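Local coordinates for vascular protein tyrosine phosphatase 1 (Rattus norvegicus, PDB 3I36), which probably removes phosphate from phosphotyrosine in proteins as a receptor-type tyrosine phosphatase, this chain being its catalytic domain, at residues I140-K145 with E155-S160; P180-R185 with T217-N222; P199-H204 with R228-Q233. All blocks are in the same frame, centred on the assembly; numbering follows the deposited sequence. Where two conformers were deposited one is given.

Contact 1 of 3, residues I140-K145 with E155-S160; sequences IVMLTK and EEYWPS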
# COMPACT_ATOMS: atom_id res chain seq x y z
N ILE A 140 -3.50 7.32 -5.32
CA ILE A 140 -2.37 6.41 -5.31
C ILE A 140 -1.49 6.87 -4.19
O ILE A 140 -1.22 8.06 -4.06
CB ILE A 140 -1.57 6.48 -6.62
CG1 ILE A 140 -2.36 5.80 -7.75
CG2 ILE A 140 -0.20 5.82 -6.44
CD1 ILE A 140 -1.68 5.95 -9.12
N VAL A 141 -1.03 5.93 -3.38
CA VAL A 141 -0.07 6.24 -2.36
C VAL A 141 1.20 5.54 -2.76
O VAL A 141 1.24 4.31 -2.86
CB VAL A 141 -0.52 5.74 -0.99
CG1 VAL A 141 0.57 5.98 0.05
CG2 VAL A 141 -1.80 6.44 -0.59
N MET A 142 2.24 6.32 -2.99
CA MET A 142 3.50 5.79 -3.44
C MET A 142 4.52 5.99 -2.35
O MET A 142 4.76 7.12 -1.90
CB MET A 142 3.95 6.53 -4.69
CG MET A 142 5.33 6.15 -5.12
SD MET A 142 5.68 6.77 -6.77
CE MET A 142 7.35 6.14 -6.97
N LEU A 143 5.13 4.90 -1.92
CA LEU A 143 5.94 4.96 -0.71
C LEU A 143 7.39 4.65 -0.99
O LEU A 143 8.09 4.08 -0.16
CB LEU A 143 5.39 4.00 0.34
CG LEU A 143 3.95 4.30 0.74
CD1 LEU A 143 3.32 3.08 1.38
CD2 LEU A 143 3.91 5.49 1.69
N THR A 144 7.83 5.04 -2.17
CA THR A 144 9.19 4.81 -2.55
C THR A 144 9.62 5.91 -3.49
O THR A 144 8.79 6.54 -4.15
CB THR A 144 9.34 3.45 -3.28
OG1 THR A 144 10.72 3.21 -3.55
CG2 THR A 144 8.56 3.46 -4.58
N LYS A 145 10.92 6.17 -3.53
CA LYS A 145 11.45 6.92 -4.65
C LYS A 145 11.55 5.90 -5.76
O LYS A 145 11.63 4.70 -5.49
CB LYS A 145 12.83 7.46 -4.33
CG LYS A 145 12.87 8.43 -3.17
CD LYS A 145 14.24 9.10 -3.10
CE LYS A 145 14.37 9.99 -1.89
NZ LYS A 145 14.21 9.23 -0.62
N GLU A 155 9.11 2.33 -11.70
CA GLU A 155 9.14 3.20 -12.87
C GLU A 155 8.47 4.52 -12.53
O GLU A 155 7.59 4.57 -11.69
CB GLU A 155 8.43 2.55 -14.06
CG GLU A 155 9.22 1.39 -14.62
CD GLU A 155 10.63 1.81 -14.99
OE1 GLU A 155 10.77 2.69 -15.85
OE2 GLU A 155 11.59 1.25 -14.41
N GLU A 156 8.91 5.59 -13.18
CA GLU A 156 8.18 6.84 -13.07
C GLU A 156 6.99 6.69 -13.99
O GLU A 156 7.06 7.02 -15.18
CB GLU A 156 9.05 8.02 -13.47
CG GLU A 156 8.29 9.33 -13.42
CD GLU A 156 9.21 10.52 -13.32
OE1 GLU A 156 8.72 11.66 -13.38
OE2 GLU A 156 10.43 10.31 -13.17
N TYR A 157 5.91 6.17 -13.44
CA TYR A 157 4.80 5.70 -14.26
C TYR A 157 3.80 6.79 -14.52
O TYR A 157 2.79 6.57 -15.17
CB TYR A 157 4.08 4.55 -13.55
CG TYR A 157 3.65 4.91 -12.16
CD1 TYR A 157 2.48 5.63 -11.93
CD2 TYR A 157 4.43 4.56 -11.06
CE1 TYR A 157 2.09 5.97 -10.63
CE2 TYR A 157 4.05 4.88 -9.78
CZ TYR A 157 2.88 5.58 -9.57
OH TYR A 157 2.52 5.89 -8.28
N TRP A 158 4.08 7.97 -13.98
CA TRP A 158 3.14 9.07 -14.10
C TRP A 158 3.70 10.15 -15.00
O TRP A 158 4.92 10.32 -15.09
CB TRP A 158 2.83 9.65 -12.72
CG TRP A 158 4.01 10.26 -12.05
CD1 TRP A 158 4.39 11.57 -12.10
CD2 TRP A 158 4.97 9.59 -11.23
NE1 TRP A 158 5.52 11.76 -11.35
CE2 TRP A 158 5.91 10.55 -10.81
CE3 TRP A 158 5.14 8.26 -10.81
CZ2 TRP A 158 6.99 10.24 -9.99
CZ3 TRP A 158 6.21 7.95 -10.00
CH2 TRP A 158 7.12 8.93 -9.59
N PRO A 159 2.81 10.90 -15.67
CA PRO A 159 3.26 11.93 -16.60
C PRO A 159 3.50 13.26 -15.90
O PRO A 159 3.14 13.43 -14.73
CB PRO A 159 2.08 12.07 -17.57
CG PRO A 159 0.88 11.71 -16.73
CD PRO A 159 1.34 10.75 -15.67
N SER A 160 4.10 14.18 -16.63
CA SER A 160 4.12 15.58 -16.24
C SER A 160 2.83 16.21 -16.76
O SER A 160 1.86 15.51 -17.06
CB SER A 160 5.31 16.29 -16.88
OG SER A 160 5.18 16.30 -18.30
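Tyr157 and Trp158 lie in the loop between strands 139-142 and 164-166, and their rings pack on Ile140 and Met142 of strand 139-142. Tyr157 comes first. Its ring reaches toward the strand with the hydroxyl leading. Tyr157 OH lies 3.3 Å from Ile140 CG2 and 3.6 Å from Met142 SD. Beside the hydroxyl, Tyr157 CE1 meets Ile140 CD1 at 4.1 Å. On the other side of the hydroxyl, Tyr157 CE2 is 3.9 Å from Met142 SD; the sulfur stands obliquely to the ring in a Met-aromatic contact. The buried hydroxyl is hydrogen-bonded to both His243 and Gln202, outside the two segments. These bonds probably help to hold the ring in place. Replacing Tyr157 with a phenylalanine would probably leave His243 and Gln202 without this shared partner, and the ring less firmly held. Trp158 follows. Its CG is tucked over the backbone, flanked by N and C (chi1 64°), as is that of Tyr157. This folds the indole back on its neighbour, so that Trp158 CE3 stands 3.5 Å above the centre of the Tyr157 ring. The extended side chain of Met142 crosses Trp158 at about a right angle. Met142 SD is 3.5 Å from Trp158 CZ3, and Met142 CE is 3.8 Å from Trp158 CH2. The thioether thus touches both rings, a second Met-aromatic contact. Tyr157, Trp158 and Pro159 end the KCxxYWP motif of tyrosine phosphatases. His243 directly precedes Cys244, the probable phosphocysteine nucleophile, and Met142 is about 7 Å from Cys244 between side chains. The Tyr157 to His243 bond is consistent with a second-shell link to the phosphate-binding loop, as in other tyrosine phosphatases.

Contact 2 of 3, residues P180-R185 with T217-N222; sequences PEWTIR and TDLLIN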
# COMPACT_ATOMS: atom_id res chain seq x y z
N PRO A 180 9.68 18.56 1.12
CA PRO A 180 10.78 17.61 1.29
C PRO A 180 10.26 16.22 1.66
O PRO A 180 10.80 15.21 1.22
CB PRO A 180 11.58 18.20 2.45
CG PRO A 180 11.27 19.68 2.40
CD PRO A 180 9.83 19.76 1.96
N GLU A 181 9.18 16.19 2.43
CA GLU A 181 8.65 14.95 3.00
C GLU A 181 7.88 14.13 1.98
O GLU A 181 7.95 12.91 1.97
CB GLU A 181 7.74 15.26 4.19
CG GLU A 181 8.47 15.88 5.38
CD GLU A 181 8.88 17.33 5.15
OE1 GLU A 181 8.25 17.99 4.29
OE2 GLU A 181 9.81 17.80 5.84
N TRP A 182 7.12 14.82 1.14
CA TRP A 182 6.34 14.16 0.12
C TRP A 182 5.92 15.12 -0.97
O TRP A 182 5.92 16.35 -0.79
CB TRP A 182 5.09 13.50 0.72
CG TRP A 182 4.25 14.42 1.56
CD1 TRP A 182 3.42 15.42 1.13
CD2 TRP A 182 4.15 14.40 2.98
NE1 TRP A 182 2.81 16.03 2.20
CE2 TRP A 182 3.24 15.42 3.35
CE3 TRP A 182 4.74 13.62 3.98
CZ2 TRP A 182 2.91 15.67 4.69
CZ3 TRP A 182 4.41 13.88 5.31
CH2 TRP A 182 3.50 14.90 5.64
N THR A 183 5.55 14.54 -2.09
CA THR A 183 5.07 15.29 -3.22
C THR A 183 3.67 14.81 -3.51
O THR A 183 3.40 13.61 -3.46
CB THR A 183 5.96 15.06 -4.44
OG1 THR A 183 7.24 15.62 -4.17
CG2 THR A 183 5.35 15.68 -5.70
N ILE A 184 2.78 15.74 -3.80
CA ILE A 184 1.43 15.39 -4.12
C ILE A 184 1.18 15.84 -5.54
O ILE A 184 1.46 16.98 -5.91
CB ILE A 184 0.44 16.04 -3.14
CG1 ILE A 184 0.70 15.50 -1.73
CG2 ILE A 184 -0.99 15.75 -3.57
CD1 ILE A 184 -0.08 16.21 -0.64
N ARG A 185 0.69 14.91 -6.35
CA ARG A 185 0.46 15.19 -7.75
C ARG A 185 -0.99 14.92 -8.06
O ARG A 185 -1.54 13.90 -7.65
CB ARG A 185 1.37 14.33 -8.62
CG ARG A 185 2.84 14.44 -8.22
CD ARG A 185 3.75 13.79 -9.26
NE ARG A 185 5.14 13.93 -8.86
CZ ARG A 185 5.78 13.06 -8.09
NH1 ARG A 185 5.16 11.97 -7.66
NH2 ARG A 185 7.05 13.28 -7.76
N THR A 217 7.22 8.86 13.63
CA THR A 217 6.00 8.34 13.01
C THR A 217 5.10 9.47 12.55
O THR A 217 4.20 9.25 11.76
CB THR A 217 5.22 7.48 14.00
OG1 THR A 217 4.85 8.28 15.12
CG2 THR A 217 6.06 6.30 14.49
N ASP A 218 5.34 10.68 13.05
CA ASP A 218 4.39 11.76 12.81
C ASP A 218 4.23 12.09 11.33
O ASP A 218 3.12 12.35 10.87
CB ASP A 218 4.75 13.02 13.63
CG ASP A 218 6.20 13.40 13.52
OD1 ASP A 218 6.92 12.82 12.67
OD2 ASP A 218 6.63 14.29 14.28
N LEU A 219 5.32 12.08 10.58
CA LEU A 219 5.25 12.48 9.18
C LEU A 219 4.43 11.48 8.38
O LEU A 219 3.56 11.87 7.59
CB LEU A 219 6.64 12.64 8.57
CG LEU A 219 7.34 13.89 9.11
CD1 LEU A 219 8.81 13.90 8.72
CD2 LEU A 219 6.62 15.13 8.59
N LEU A 220 4.69 10.19 8.58
CA LEU A 220 3.93 9.20 7.85
C LEU A 220 2.47 9.25 8.28
O LEU A 220 1.57 9.07 7.46
CB LEU A 220 4.51 7.81 8.06
CG LEU A 220 3.91 6.71 7.20
CD1 LEU A 220 4.14 6.99 5.72
CD2 LEU A 220 4.52 5.39 7.58
N ILE A 221 2.24 9.49 9.57
CA ILE A 221 0.88 9.58 10.07
C ILE A 221 0.17 10.81 9.49
O ILE A 221 -0.98 10.72 9.07
CB ILE A 221 0.83 9.58 11.60
CG1 ILE A 221 1.19 8.19 12.14
CG2 ILE A 221 -0.54 10.03 12.09
CD1 ILE A 221 1.62 8.18 13.60
N ASN A 222 0.85 11.95 9.47
CA ASN A 222 0.30 13.15 8.86
C ASN A 222 0.03 12.94 7.37
O ASN A 222 -0.95 13.44 6.83
CB ASN A 222 1.23 14.33 9.08
CG ASN A 222 1.34 14.73 10.53
OD1 ASN A 222 0.44 14.44 11.33
ND2 ASN A 222 2.43 15.39 10.89
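Glu181 and Trp182 make a partly buried, mainly van der Waals contact with Leu219 and Asn222. It joins the start of strand 182-191 to the first turns of helix 218-231. Trp182 and Leu219 carry the contact. The six-membered ring of Trp182 comes up obliquely to the helix backbone, with Trp182 CZ3 only 3.2 Å from Leu219 O. The same carbon lies 4.1 Å from Leu219 CB. With its CG set above the main chain, N to one side and C to the other (chi1 52°), the indole turns off the strand toward the helix. This is strand-to-helix packing in the phosphatase domain, where helix 218-231 lies against the mixed sheet. The helix follows the WPD loop, which holds Trp208 and Asp210, the latter a probable substrate-binding residue. Leu220 touches Trp208 from the helix. Phe205 and Phe223 also pack against Trp182. Glu181 adds its aliphatic portion. Glu181 CG is 3.8 Å from Leu219 CD2, and the other methyl of the leucine is almost as near. Glu181 CB also sits 3.3 Å above the plane of the Trp182 ring, toward its rim. One turn on, Asn222 CB, in one of its two conformers, approaches Trp182 CH2 at 4.2 Å.

Contact 3 of 3, residues P199-H204 with R228-Q233; sequences PLRQFH and RDYMKQ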
# COMPACT_ATOMS: atom_id res chain seq x y z
N PRO A 199 -10.44 12.50 -11.66
CA PRO A 199 -9.17 12.92 -11.07
C PRO A 199 -8.49 11.74 -10.43
O PRO A 199 -9.09 10.72 -10.10
CB PRO A 199 -9.60 13.90 -9.97
CG PRO A 199 -11.03 14.23 -10.25
CD PRO A 199 -11.58 13.00 -10.88
N LEU A 200 -7.19 11.90 -10.25
CA LEU A 200 -6.45 10.98 -9.44
C LEU A 200 -5.43 11.83 -8.75
O LEU A 200 -4.84 12.72 -9.36
CB LEU A 200 -5.79 9.89 -10.29
CG LEU A 200 -4.97 8.91 -9.45
CD1 LEU A 200 -5.09 7.48 -9.96
CD2 LEU A 200 -3.51 9.35 -9.39
N ARG A 201 -5.27 11.59 -7.46
CA ARG A 201 -4.22 12.25 -6.73
C ARG A 201 -3.24 11.19 -6.29
O ARG A 201 -3.62 10.13 -5.81
CB ARG A 201 -4.79 12.96 -5.49
CG ARG A 201 -3.70 13.51 -4.58
CD ARG A 201 -4.24 14.60 -3.69
NE ARG A 201 -4.81 15.68 -4.48
CZ ARG A 201 -5.54 16.66 -3.96
NH1 ARG A 201 -5.76 16.70 -2.65
NH2 ARG A 201 -6.04 17.60 -4.75
N GLN A 202 -1.97 11.50 -6.46
CA GLN A 202 -0.92 10.60 -6.10
C GLN A 202 -0.18 11.22 -4.94
O GLN A 202 0.32 12.34 -5.04
CB GLN A 202 0.05 10.44 -7.26
CG GLN A 202 1.21 9.52 -6.95
CD GLN A 202 2.38 9.79 -7.88
OE1 GLN A 202 2.62 10.93 -8.25
NE2 GLN A 202 3.09 8.74 -8.27
N PHE A 203 -0.14 10.49 -3.85
CA PHE A 203 0.57 10.93 -2.66
C PHE A 203 1.89 10.23 -2.68
O PHE A 203 1.98 9.03 -2.43
CB PHE A 203 -0.23 10.56 -1.42
CG PHE A 203 -1.60 11.18 -1.39
CD1 PHE A 203 -1.82 12.38 -0.73
CD2 PHE A 203 -2.65 10.60 -2.08
CE1 PHE A 203 -3.07 12.96 -0.71
CE2 PHE A 203 -3.90 11.17 -2.07
CZ PHE A 203 -4.11 12.35 -1.38
N HIS A 204 2.92 10.99 -3.01
CA HIS A 204 4.24 10.42 -3.14
C HIS A 204 5.06 10.72 -1.90
O HIS A 204 5.57 11.83 -1.73
CB HIS A 204 4.94 10.97 -4.38
CG HIS A 204 6.18 10.22 -4.73
ND1 HIS A 204 6.88 10.43 -5.90
CD2 HIS A 204 6.83 9.23 -4.08
CE1 HIS A 204 7.92 9.62 -5.93
NE2 HIS A 204 7.91 8.87 -4.85
N ARG A 228 -6.26 10.48 3.66
CA ARG A 228 -7.61 10.29 4.16
C ARG A 228 -8.48 11.53 3.94
O ARG A 228 -9.66 11.43 3.61
CB ARG A 228 -7.56 9.91 5.64
CG ARG A 228 -7.33 8.41 5.83
CD ARG A 228 -8.43 7.69 5.12
NE ARG A 228 -8.22 6.25 4.98
CZ ARG A 228 -8.95 5.49 4.17
NH1 ARG A 228 -9.91 6.05 3.45
NH2 ARG A 228 -8.72 4.19 4.07
N ASP A 229 -7.87 12.70 4.11
CA ASP A 229 -8.60 13.93 3.88
C ASP A 229 -9.13 13.95 2.45
O ASP A 229 -10.30 14.28 2.20
CB ASP A 229 -7.68 15.13 4.12
CG ASP A 229 -8.44 16.44 4.09
OD1 ASP A 229 -9.23 16.68 5.02
OD2 ASP A 229 -8.25 17.20 3.12
N TYR A 230 -8.26 13.60 1.52
CA TYR A 230 -8.66 13.53 0.12
C TYR A 230 -9.70 12.43 -0.12
O TYR A 230 -10.68 12.65 -0.82
CB TYR A 230 -7.44 13.28 -0.76
CG TYR A 230 -7.75 13.08 -2.21
CD1 TYR A 230 -8.05 14.15 -3.04
CD2 TYR A 230 -7.68 11.81 -2.78
CE1 TYR A 230 -8.32 13.96 -4.39
CE2 TYR A 230 -7.94 11.61 -4.12
CZ TYR A 230 -8.26 12.68 -4.92
OH TYR A 230 -8.52 12.47 -6.26
N MET A 231 -9.48 11.26 0.47
CA MET A 231 -10.40 10.14 0.28
C MET A 231 -11.83 10.47 0.68
O MET A 231 -12.76 9.83 0.22
CB MET A 231 -9.91 8.90 1.04
CG MET A 231 -8.67 8.30 0.41
SD MET A 231 -8.92 7.94 -1.34
CE MET A 231 -10.20 6.70 -1.28
N LYS A 232 -12.00 11.46 1.55
CA LYS A 232 -13.34 11.84 1.97
C LYS A 232 -14.13 12.42 0.80
O LYS A 232 -15.36 12.49 0.82
CB LYS A 232 -13.27 12.86 3.11
CG LYS A 232 -12.81 12.26 4.43
CD LYS A 232 -12.71 13.37 5.47
CE LYS A 232 -12.27 12.84 6.82
NZ LYS A 232 -12.06 13.99 7.75
N GLN A 233 -13.40 12.82 -0.24
CA GLN A 233 -13.99 13.49 -1.39
C GLN A 233 -14.29 12.53 -2.52
O GLN A 233 -14.83 12.91 -3.54
CB GLN A 233 -13.01 14.54 -1.90
CG GLN A 233 -12.60 15.52 -0.81
CD GLN A 233 -11.58 16.53 -1.30
OE1 GLN A 233 -11.32 16.63 -2.50
NE2 GLN A 233 -10.99 17.27 -0.38
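Tyr230, from the C-terminal part of helix 218-231, offers one ring face to Arg201 and Phe203 of strand 196-205. The first interaction is a CH-pi contact. Arg201 CB lies 3.7 Å from the centroid of the Tyr230 ring and 20° off its normal. The arginine chain runs on over the same face, with Arg201 CD also above the ring, and bends at chi3 (-57°). This bend carries the guanidinium past the CD1 rim. Tyr230 CD1 therefore lies over one guanidinium face, near its rim, and is 3.4 Å from Arg201 NH1. The two planes are inclined to each other. The second interaction is aromatic. Phe203 turns an edge toward that face of Tyr230 in an offset edge-to-face pair, with ring centroids 5.7 Å apart and planes at 62°. Phe203 CZ also packs on Tyr230 CB at 3.5 Å. Within the strand, Arg201 CG sits over the rim of one Phe203 face, 3.3 Å above its plane, so Arg201 touches both rings. Polar bonds lie outside the two segments. Away from the annotated sites, the chemistry implies that helix and strand are joined here by dispersion and ring contacts, while Arg201 NE forms a salt bridge with Asp186 and Tyr230 OH is hydrogen-bonded to Tyr138 O.

From the N terminus, contact 1 comes first and closes a short loop after strand 139-142. It is complete before the other two begin. Contact 2 opens at 180-185 and contact 3 at 199-204, on consecutive strands. Contact 2 then closes at 217-222 and contact 3 at 228-233, so these two cross. Both use helix 218-231, one near each end. Strands 139-142, 196-205 and 182-191 are neighbours in the mixed sheet. The helix packs on one face of strand 196-205, and the loop of contact 1 on the other, where Trp158 meets Gln202 and Arg185. His204 NE2 is probably hydrogen-bonded to Thr144 O, tying contact 1 to contact 3.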